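Local atomic coordinates of gamma-butyrobetaine hydroxylase-like N-terminal domain-containing protein (Acidithiobacillus ferrooxidans, PDB entry 3LUU), a protein that is of unknown function but binds zinc and resembles the N-terminal domain of gamma-butyrobetaine hydroxylase in sequence. Residues A[11-16]-A[22-27]; A[39-44]-A[96-101]; A[76-81]-A[87-92]. All coordinates share one frame; numbering follows the deposited sequence. Where two conformers were deposited one is given.

In the fold
Three contacts tie this small domain together. Interactions 1 and 3 each join the two strands of an antiparallel hairpin, in two different three-stranded sheets, while interaction 2 closes a long loop of chain through the zinc ion and encloses interaction 3 within it. Interactions 1 and 3 meet where Trp25 CH2 packs 3.5 Å from Trp92 O, at the start of helix 92-98. Interaction 1 reaches helix 92-98, on which interaction 2 lies, through the salt bridge Asp27 OD2 to Arg96 NH2, 2.7 Å. Interactions 2 and 3 have centres about 10 Å apart, and the side chain of Phe90 comes about 5 Å from that of Glu41 and about 9 Å from the zinc.

Interaction 1 of 3, residues A[11-16]-A[22-27]; sequences EIRPLM and EVDWAD
Strands 11-15 and 22-25 run antiparallel, their axes 4.7 Å apart at closest, with Glu11-Asp24 and Arg13-Glu22 as hydrogen-bonded pairs on either side of the non-hydrogen-bonded pair Ile12-Val23. Asp24 N donates to Glu11 O, and Arg13 and Glu22 exchange backbone bonds in both directions. On the face that carries Glu11, Arg13, Glu22 and Asp24, the guanidinium of Arg13 is the hub. The chain bends at chi3 (-65°), which turns the flat group across to the other strand. It grips Glu22 side-on: Arg13 NE donates to Glu22 OE1 at 2.9 Å, in the guanidinium plane and on the anti lone pair of that oxygen, and Arg13 NH2 reaches the same OE1 at 3.1 Å from above the carboxylate plane. The far end of Arg13 takes Asp24 end-on, NH2 to OD1 at 2.8 Å and NH1 to OD2 at 2.9 Å. Arg13 NH1 also donates to Glu11 OE2, 2.8 Å. Leu15 CD1 rests against the carboxylate carbon CD of Glu22 at 3.8 Å, while Ile12 and Val23 meet loosely on the reverse face. Arginine suits the hub because its planar, multiply donating head can serve several acceptors round its edge. In strand 30-34, Arg32 NE makes a salt bridge with Glu22 OE2, and Thr30 OG1 a hydrogen bond with Asp24 OD1. One arginine thus engages three carboxylates, probably offsetting the repulsion between Glu11 and Asp24.

Interaction 2 of 3, residues A[39-44]-A[96-101]; sequences RVECPC and RRLDAE. With ZN (zinc ion), chain B.
Glu41 OE2 binds the zinc ion at 2.0 Å, and the metal is held from the far side of the contact by the C-terminal carboxylate of Glu101, whose O lies 2.0 Å and OXT 2.3 Å from it. Both terminal oxygens therefore grip the same ion, so it is the end of the main chain and not the side chain of Glu101 that supplies the ligands. The two acids come close, with Glu41 OE2 and Glu101 OXT 3.0 Å apart, a separation tolerable because the cation between them probably screens their charges. Glu41, the first residue to leave helical angles after helix 35-40, bends at chi2 (-90°), which swings its carboxylate toward the metal. On its way it slides past Leu98, running the opposite way: CD2 of Leu98 packs on Glu41 CG and CD, 3.6 Å from CD. An apolar leucine suits this place, since it supports the aliphatic stem of the glutamate without competing for its oxygens. Glu101 OE2 makes a salt bridge to Arg97 NH2 at 3.2 Å, through charge alone because the oxygen lies well out of the guanidinium plane, and Glu101 OE1 sits over the centre of one guanidinium face. His37 of helix 35-40, four residues before Glu41, gives its NE2 as the remaining protein ligand. Histidine, glutamate and a terminal carboxylate together form a mixed nitrogen-oxygen zinc site.

Interaction 3 of 3, residues A[76-81]-A[87-92]; sequences AVQLHF and TGIFTW
Leu79 lies over one face of the Phe90 ring, its CD1 3.9 Å from the centroid and 20° off the ring normal, a CH-pi contact in which the two side chains cross at about a right angle. Phe81 and Phe90 approach each other from opposite directions, CZ to CZ 4.1 Å, with Phe90 CZ at the edge of the Phe81 ring, near its plane. Farther along, Trp92 and Val77 also cross at about a right angle, with Val77 CG1 3.3 Å from Trp92 CH2. Trp92 has CG beside its backbone N, opposite the carbonyl carbon (chi1 -56°), and its indole offers one face to the backbone N of Ala76, 3.7 Å above the plane, while NE1 bonds the O of His74. Replacing Trp92 by an alanine would probably open a gap beside Val77 and remove the N-H that bonds His74 O. On the reverse face the small CB of Ala76 lets Ile89 CG2 approach tightly, to 3.5 Å, and the Gln78 side chain crosses that of Ile89 obliquely, its CB and CG meeting Ile89 CD1. Behind the side chains, Val77 and Phe90 form a hydrogen-bonded antiparallel pair; the bond from Phe90 N to Val77 O is nearly straight (178°). Gly88 suits its place, because a CB there would crowd Phe90 CE1 and the preceding carbonyl. Thr91 N-caps helix 92-98 through a bond from Tyr94 N to its OG1. The hairpin is flanked by strand 66-72, where Val69 meets Leu79, while Leu38 of helix 35-40 and Leu95 of helix 92-98 both pack against Phe90.

Interaction 1 of 3, residues A[11-16]-A[22-27]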
loop_
_atom_site.group_PDB
_atom_site.type_symbol
_atom_site.label_atom_id
_atom_site.label_comp_id
_atom_site.label_asym_id
_atom_site.label_seq_id
_atom_site.Cartn_x
_atom_site.Cartn_y
_atom_site.Cartn_z
ATOM N N GLU A 11 -3.123 11.609 -4.417
ATOM C CA GLU A 11 -1.878 11.824 -3.676
ATOM C C GLU A 11 -1.643 10.642 -2.762
ATOM O O GLU A 11 -2.608 10.005 -2.309
ATOM C CB GLU A 11 -1.993 13.097 -2.830
ATOM C CG GLU A 11 -0.764 13.492 -2.020
ATOM C CD GLU A 11 -0.927 14.866 -1.389
ATOM O OE1 GLU A 11 -0.889 15.839 -2.155
ATOM O OE2 GLU A 11 -1.123 14.970 -0.146
ATOM N N ILE A 12 -0.365 10.358 -2.507
ATOM C CA ILE A 12 0.062 9.256 -1.644
ATOM C C ILE A 12 0.998 9.820 -0.559
ATOM O O ILE A 12 1.931 10.565 -0.854
ATOM C CB ILE A 12 0.803 8.151 -2.462
ATOM C CG1 ILE A 12 -0.107 7.582 -3.559
ATOM C CG2 ILE A 12 1.287 7.001 -1.534
ATOM C CD1 ILE A 12 -0.059 8.382 -4.868
ATOM N N ARG A 13 0.742 9.473 0.684
ATOM C CA ARG A 13 1.519 9.979 1.808
ATOM C C ARG A 13 1.917 8.817 2.680
ATOM O O ARG A 13 1.158 8.425 3.550
ATOM C CB ARG A 13 0.695 10.949 2.654
ATOM C CG ARG A 13 0.342 12.201 1.923
ATOM C CD ARG A 13 -0.552 13.053 2.769
ATOM N NE ARG A 13 -1.862 12.440 3.032
ATOM C CZ ARG A 13 -2.914 12.493 2.210
ATOM N NH1 ARG A 13 -2.840 13.105 1.035
ATOM N NH2 ARG A 13 -4.053 11.923 2.571
ATOM N N PRO A 14 3.132 8.302 2.503
ATOM C CA PRO A 14 3.587 7.299 3.456
ATOM C C PRO A 14 4.096 7.959 4.749
ATOM O O PRO A 14 5.050 8.752 4.718
ATOM C CB PRO A 14 4.692 6.570 2.700
ATOM C CG PRO A 14 5.158 7.503 1.657
ATOM C CD PRO A 14 4.091 8.541 1.417
ATOM N N LEU A 15 3.436 7.658 5.872
ATOM C CA LEU A 15 3.698 8.314 7.163
ATOM C C LEU A 15 4.535 7.397 8.047
ATOM O O LEU A 15 4.054 6.399 8.564
ATOM C CB LEU A 15 2.383 8.712 7.840
ATOM C CG LEU A 15 1.420 9.658 7.075
ATOM C CD1 LEU A 15 0.023 9.660 7.724
ATOM C CD2 LEU A 15 2.015 11.101 6.964
HETATM N N MSE A 16 5.806 7.742 8.218
HETATM C CA MSE A 16 6.748 6.891 8.941
HETATM C C MSE A 16 6.465 6.799 10.436
HETATM O O MSE A 16 6.694 5.766 11.032
HETATM C CB MSE A 16 8.185 7.372 8.754
HETATM C CG MSE A 16 8.611 7.555 7.330
HETATM SE SE MSE A 16 8.402 5.884 6.362
HETATM C CE MSE A 16 9.318 4.765 7.678
ATOM N N GLU A 22 -1.297 6.764 3.433
ATOM C CA GLU A 22 -2.552 7.391 3.043
ATOM C C GLU A 22 -2.569 7.565 1.542
ATOM O O GLU A 22 -1.556 7.894 0.941
ATOM C CB GLU A 22 -2.704 8.745 3.703
ATOM C CG GLU A 22 -2.740 8.670 5.213
ATOM C CD GLU A 22 -3.273 9.942 5.837
ATOM O OE1 GLU A 22 -3.000 11.019 5.290
ATOM O OE2 GLU A 22 -3.923 9.898 6.881
ATOM N N VAL A 23 -3.717 7.311 0.943
ATOM C CA VAL A 23 -3.930 7.536 -0.490
ATOM C C VAL A 23 -5.277 8.235 -0.638
ATOM O O VAL A 23 -6.285 7.748 -0.145
ATOM C CB VAL A 23 -3.974 6.230 -1.310
ATOM C CG1 VAL A 23 -4.145 6.585 -2.828
ATOM C CG2 VAL A 23 -2.739 5.361 -1.050
ATOM N N ASP A 24 -5.256 9.397 -1.262
ATOM C CA ASP A 24 -6.464 10.142 -1.570
ATOM C C ASP A 24 -6.916 9.681 -2.942
ATOM O O ASP A 24 -6.109 9.627 -3.877
ATOM C CB ASP A 24 -6.183 11.618 -1.671
ATOM C CG ASP A 24 -5.880 12.278 -0.340
ATOM O OD1 ASP A 24 -6.245 11.808 0.769
ATOM O OD2 ASP A 24 -5.275 13.341 -0.443
ATOM N N TRP A 25 -8.208 9.377 -3.059
ATOM C CA TRP A 25 -8.771 8.832 -4.299
ATOM C C TRP A 25 -9.773 9.820 -4.866
ATOM O O TRP A 25 -10.248 10.678 -4.130
ATOM C CB TRP A 25 -9.503 7.537 -3.995
ATOM C CG TRP A 25 -8.683 6.445 -3.369
ATOM C CD1 TRP A 25 -8.730 6.047 -2.074
ATOM C CD2 TRP A 25 -7.727 5.608 -4.016
ATOM N NE1 TRP A 25 -7.863 5.004 -1.869
ATOM C CE2 TRP A 25 -7.230 4.720 -3.050
ATOM C CE3 TRP A 25 -7.230 5.530 -5.319
ATOM C CZ2 TRP A 25 -6.279 3.715 -3.359
ATOM C CZ3 TRP A 25 -6.301 4.548 -5.628
ATOM C CH2 TRP A 25 -5.821 3.658 -4.640
ATOM N N ALA A 26 -10.130 9.648 -6.134
ATOM C CA ALA A 26 -11.031 10.582 -6.837
ATOM C C ALA A 26 -12.512 10.538 -6.370
ATOM O O ALA A 26 -13.238 11.503 -6.595
ATOM C CB ALA A 26 -10.925 10.376 -8.325
ATOM N N ASP A 27 -12.966 9.464 -5.710
ATOM C CA ASP A 27 -14.330 9.444 -5.130
ATOM C C ASP A 27 -14.411 10.205 -3.759
ATOM O O ASP A 27 -15.439 10.157 -3.054
ATOM C CB ASP A 27 -14.834 7.985 -4.988
ATOM C CG ASP A 27 -14.079 7.206 -3.925
ATOM O OD1 ASP A 27 -12.894 7.582 -3.667
ATOM O OD2 ASP A 27 -14.660 6.239 -3.323
#

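Interaction 2 of 3, residues A[39-44]-A[96-101]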
loop_
_atom_site.group_PDB
_atom_site.type_symbol
_atom_site.label_atom_id
_atom_site.label_comp_id
_atom_site.label_asym_id
_atom_site.label_seq_id
_atom_site.Cartn_x
_atom_site.Cartn_y
_atom_site.Cartn_z
ATOM N N ARG A 39 2.519 -5.061 4.005
ATOM C CA ARG A 39 3.551 -6.074 3.963
ATOM C C ARG A 39 2.974 -7.484 4.003
ATOM O O ARG A 39 3.404 -8.354 3.240
ATOM C CB ARG A 39 4.558 -5.831 5.101
ATOM C CG ARG A 39 5.714 -6.822 5.179
ATOM C CD ARG A 39 6.529 -6.857 3.918
ATOM N NE ARG A 39 7.479 -7.952 3.947
ATOM C CZ ARG A 39 7.251 -9.184 3.494
ATOM N NH1 ARG A 39 6.092 -9.517 2.957
ATOM N NH2 ARG A 39 8.198 -10.104 3.586
ATOM N N VAL A 40 2.021 -7.741 4.891
ATOM C CA VAL A 40 1.523 -9.119 5.010
ATOM C C VAL A 40 0.627 -9.486 3.838
ATOM O O VAL A 40 0.464 -10.655 3.555
ATOM C CB VAL A 40 0.867 -9.419 6.377
ATOM C CG1 VAL A 40 1.856 -9.097 7.522
ATOM C CG2 VAL A 40 -0.360 -8.656 6.568
ATOM N N GLU A 41 0.046 -8.493 3.170
ATOM C CA GLU A 41 -0.708 -8.684 1.893
ATOM C C GLU A 41 0.099 -8.379 0.633
ATOM O O GLU A 41 -0.478 -8.216 -0.425
ATOM C CB GLU A 41 -1.882 -7.708 1.828
ATOM C CG GLU A 41 -2.828 -7.772 2.971
ATOM C CD GLU A 41 -3.917 -8.727 2.715
ATOM O OE1 GLU A 41 -3.625 -9.683 1.968
ATOM O OE2 GLU A 41 -5.041 -8.497 3.235
ATOM N N CYS A 42 1.408 -8.231 0.746
ATOM C CA CYS A 42 2.261 -7.922 -0.395
ATOM C C CYS A 42 2.078 -8.961 -1.509
ATOM O O CYS A 42 2.428 -10.116 -1.287
ATOM C CB CYS A 42 3.717 -7.891 0.072
ATOM S SG CYS A 42 4.903 -7.494 -1.212
ATOM N N PRO A 43 1.531 -8.568 -2.701
ATOM C CA PRO A 43 1.278 -9.552 -3.779
ATOM C C PRO A 43 2.539 -10.344 -4.111
ATOM O O PRO A 43 2.457 -11.517 -4.489
ATOM C CB PRO A 43 0.845 -8.687 -4.970
ATOM C CG PRO A 43 0.435 -7.422 -4.399
ATOM C CD PRO A 43 1.332 -7.205 -3.215
ATOM N N CYS A 44 3.691 -9.692 -3.968
ATOM C CA CYS A 44 4.965 -10.383 -3.887
ATOM C C CYS A 44 5.361 -10.401 -2.420
ATOM O O CYS A 44 5.988 -11.342 -1.947
ATOM C CB CYS A 44 6.027 -9.687 -4.729
ATOM N N ARG A 96 -6.935 -0.184 -3.170
ATOM C CA ARG A 96 -8.294 0.177 -2.798
ATOM C C ARG A 96 -9.053 -0.993 -2.148
ATOM O O ARG A 96 -9.762 -0.801 -1.146
ATOM C CB ARG A 96 -9.039 0.728 -4.009
ATOM C CG ARG A 96 -10.325 1.343 -3.706
ATOM C CD ARG A 96 -10.201 2.524 -2.778
ATOM N NE ARG A 96 -11.538 2.881 -2.328
ATOM C CZ ARG A 96 -12.234 3.945 -2.715
ATOM N NH1 ARG A 96 -11.747 4.843 -3.582
ATOM N NH2 ARG A 96 -13.449 4.105 -2.214
ATOM N N ARG A 97 -8.891 -2.183 -2.722
ATOM C CA ARG A 97 -9.476 -3.428 -2.217
ATOM C C ARG A 97 -9.001 -3.773 -0.807
ATOM O O ARG A 97 -9.778 -4.313 -0.014
ATOM C CB ARG A 97 -9.171 -4.609 -3.174
ATOM C CG ARG A 97 -10.332 -5.046 -4.113
ATOM C CD ARG A 97 -9.908 -6.084 -5.212
ATOM N NE ARG A 97 -8.839 -7.015 -4.785
ATOM C CZ ARG A 97 -8.927 -8.349 -4.658
ATOM N NH1 ARG A 97 -10.051 -9.018 -4.945
ATOM N NH2 ARG A 97 -7.853 -9.036 -4.253
ATOM N N LEU A 98 -7.738 -3.466 -0.490
ATOM C CA LEU A 98 -7.213 -3.695 0.867
ATOM C C LEU A 98 -7.900 -2.850 1.922
ATOM O O LEU A 98 -7.868 -3.203 3.091
ATOM C CB LEU A 98 -5.696 -3.482 0.964
ATOM C CG LEU A 98 -4.785 -4.496 0.289
ATOM C CD1 LEU A 98 -3.354 -4.024 0.543
ATOM C CD2 LEU A 98 -4.951 -5.959 0.732
ATOM N N ASP A 99 -8.512 -1.734 1.532
ATOM C CA ASP A 99 -9.292 -0.926 2.483
ATOM C C ASP A 99 -10.442 -1.716 3.167
ATOM O O ASP A 99 -10.818 -1.423 4.304
ATOM C CB ASP A 99 -9.872 0.310 1.785
ATOM C CG ASP A 99 -9.495 1.611 2.461
ATOM O OD1 ASP A 99 -8.797 1.638 3.505
ATOM O OD2 ASP A 99 -9.913 2.628 1.903
ATOM N N ALA A 100 -10.984 -2.723 2.490
ATOM C CA ALA A 100 -11.995 -3.604 3.083
ATOM C C ALA A 100 -11.549 -5.090 3.364
ATOM O O ALA A 100 -12.287 -5.812 4.038
ATOM C CB ALA A 100 -13.225 -3.579 2.206
ATOM N N GLU A 101 -10.374 -5.542 2.891
ATOM C CA GLU A 101 -9.953 -6.977 2.990
ATOM C C GLU A 101 -8.497 -7.201 3.401
ATOM O O GLU A 101 -7.727 -6.286 3.651
ATOM C CB GLU A 101 -10.177 -7.714 1.649
ATOM C CG GLU A 101 -9.073 -7.486 0.566
ATOM C CD GLU A 101 -9.172 -8.428 -0.638
ATOM O OE1 GLU A 101 -10.293 -8.524 -1.199
ATOM O OE2 GLU A 101 -8.126 -9.037 -1.022
ATOM O OXT GLU A 101 -8.022 -8.342 3.465
HETATM ZN ZN ZN B . -6.154 -7.321 4.445
#

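Interaction 3 of 3, residues A[76-81]-A[87-92]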
loop_
_atom_site.group_PDB
_atom_site.type_symbol
_atom_site.label_atom_id
_atom_site.label_comp_id
_atom_site.label_asym_id
_atom_site.label_seq_id
_atom_site.Cartn_x
_atom_site.Cartn_y
_atom_site.Cartn_z
ATOM N N ALA A 76 0.318 1.194 -11.021
ATOM C CA ALA A 76 0.732 0.585 -9.767
ATOM C C ALA A 76 1.830 1.380 -9.049
ATOM O O ALA A 76 2.308 2.406 -9.543
ATOM C CB ALA A 76 1.171 -0.845 -10.040
ATOM N N VAL A 77 2.144 0.944 -7.833
ATOM C CA VAL A 77 3.323 1.394 -7.106
ATOM C C VAL A 77 4.098 0.156 -6.605
ATOM O O VAL A 77 3.518 -0.887 -6.276
ATOM C CB VAL A 77 3.049 2.328 -5.855
ATOM C CG1 VAL A 77 2.799 3.770 -6.282
ATOM C CG2 VAL A 77 1.951 1.750 -4.900
ATOM N N GLN A 78 5.410 0.307 -6.549
ATOM C CA GLN A 78 6.286 -0.682 -5.979
ATOM C C GLN A 78 6.579 -0.176 -4.569
ATOM O O GLN A 78 7.029 0.976 -4.389
ATOM C CB GLN A 78 7.574 -0.736 -6.780
ATOM C CG GLN A 78 8.577 -1.774 -6.305
ATOM C CD GLN A 78 9.939 -1.646 -6.993
ATOM O OE1 GLN A 78 10.474 -0.527 -7.211
ATOM N NE2 GLN A 78 10.529 -2.783 -7.294
ATOM N N LEU A 79 6.348 -1.012 -3.574
ATOM C CA LEU A 79 6.672 -0.631 -2.194
ATOM C C LEU A 79 7.968 -1.340 -1.791
ATOM O O LEU A 79 8.139 -2.537 -2.044
ATOM C CB LEU A 79 5.540 -0.962 -1.230
ATOM C CG LEU A 79 4.158 -0.380 -1.491
ATOM C CD1 LEU A 79 3.268 -0.654 -0.305
ATOM C CD2 LEU A 79 4.243 1.107 -1.840
ATOM N N HIS A 80 8.909 -0.588 -1.235
ATOM C CA HIS A 80 10.138 -1.156 -0.671
ATOM C C HIS A 80 10.003 -1.176 0.846
ATOM O O HIS A 80 9.712 -0.147 1.466
ATOM C CB HIS A 80 11.362 -0.341 -1.072
ATOM C CG HIS A 80 11.586 -0.294 -2.543
ATOM N ND1 HIS A 80 12.612 -0.974 -3.156
ATOM C CD2 HIS A 80 10.889 0.311 -3.528
ATOM C CE1 HIS A 80 12.547 -0.772 -4.458
ATOM N NE2 HIS A 80 11.516 0.008 -4.709
ATOM N N PHE A 81 10.219 -2.342 1.427
ATOM C CA PHE A 81 10.014 -2.553 2.845
ATOM C C PHE A 81 11.341 -2.673 3.594
ATOM O O PHE A 81 12.396 -2.963 3.008
ATOM C CB PHE A 81 9.170 -3.814 3.076
ATOM C CG PHE A 81 7.753 -3.708 2.563
ATOM C CD1 PHE A 81 6.771 -3.086 3.323
ATOM C CD2 PHE A 81 7.394 -4.281 1.356
ATOM C CE1 PHE A 81 5.449 -3.014 2.865
ATOM C CE2 PHE A 81 6.082 -4.209 0.886
ATOM C CZ PHE A 81 5.111 -3.566 1.656
ATOM N N THR A 87 10.057 -6.511 -4.091
ATOM C CA THR A 87 9.002 -6.901 -4.984
ATOM C C THR A 87 7.787 -6.452 -4.168
ATOM O O THR A 87 7.899 -5.948 -3.019
ATOM C CB THR A 87 8.958 -8.444 -5.311
ATOM O OG1 THR A 87 10.268 -9.012 -5.219
ATOM C CG2 THR A 87 8.395 -8.683 -6.722
ATOM N N GLY A 88 6.632 -6.602 -4.775
ATOM C CA GLY A 88 5.437 -6.059 -4.222
ATOM C C GLY A 88 5.138 -4.892 -5.105
ATOM O O GLY A 88 5.531 -3.765 -4.792
ATOM N N ILE A 89 4.493 -5.198 -6.229
ATOM C CA ILE A 89 3.905 -4.182 -7.096
ATOM C C ILE A 89 2.443 -4.209 -6.692
ATOM O O ILE A 89 1.809 -5.257 -6.716
ATOM C CB ILE A 89 4.063 -4.497 -8.586
ATOM C CG1 ILE A 89 5.556 -4.612 -8.968
ATOM C CG2 ILE A 89 3.354 -3.460 -9.461
ATOM C CD1 ILE A 89 6.349 -3.320 -8.876
ATOM N N PHE A 90 1.941 -3.068 -6.247
ATOM C CA PHE A 90 0.570 -2.953 -5.779
ATOM C C PHE A 90 -0.184 -2.116 -6.789
ATOM O O PHE A 90 0.117 -0.916 -6.955
ATOM C CB PHE A 90 0.506 -2.241 -4.440
ATOM C CG PHE A 90 1.076 -3.021 -3.280
ATOM C CD1 PHE A 90 2.445 -3.215 -3.166
ATOM C CD2 PHE A 90 0.248 -3.479 -2.263
ATOM C CE1 PHE A 90 2.981 -3.880 -2.089
ATOM C CE2 PHE A 90 0.793 -4.172 -1.188
ATOM C CZ PHE A 90 2.155 -4.366 -1.114
ATOM N N THR A 91 -1.178 -2.710 -7.443
ATOM C CA THR A 91 -2.001 -1.925 -8.348
ATOM C C THR A 91 -2.919 -1.035 -7.505
ATOM O O THR A 91 -3.205 -1.337 -6.338
ATOM C CB THR A 91 -2.837 -2.773 -9.289
ATOM O OG1 THR A 91 -3.829 -3.507 -8.555
ATOM C CG2 THR A 91 -1.952 -3.742 -10.064
ATOM N N TRP A 92 -3.359 0.070 -8.097
ATOM C CA TRP A 92 -4.337 0.957 -7.476
ATOM C C TRP A 92 -5.610 0.207 -7.058
ATOM O O TRP A 92 -6.098 0.385 -5.946
ATOM C CB TRP A 92 -4.683 2.113 -8.414
ATOM C CG TRP A 92 -3.490 2.907 -8.860
ATOM C CD1 TRP A 92 -3.177 3.249 -10.144
ATOM C CD2 TRP A 92 -2.458 3.455 -8.036
ATOM N NE1 TRP A 92 -2.016 3.978 -10.169
ATOM C CE2 TRP A 92 -1.548 4.120 -8.894
ATOM C CE3 TRP A 92 -2.221 3.481 -6.657
ATOM C CZ2 TRP A 92 -0.414 4.784 -8.418
ATOM C CZ3 TRP A 92 -1.090 4.150 -6.183
ATOM C CH2 TRP A 92 -0.203 4.784 -7.068
#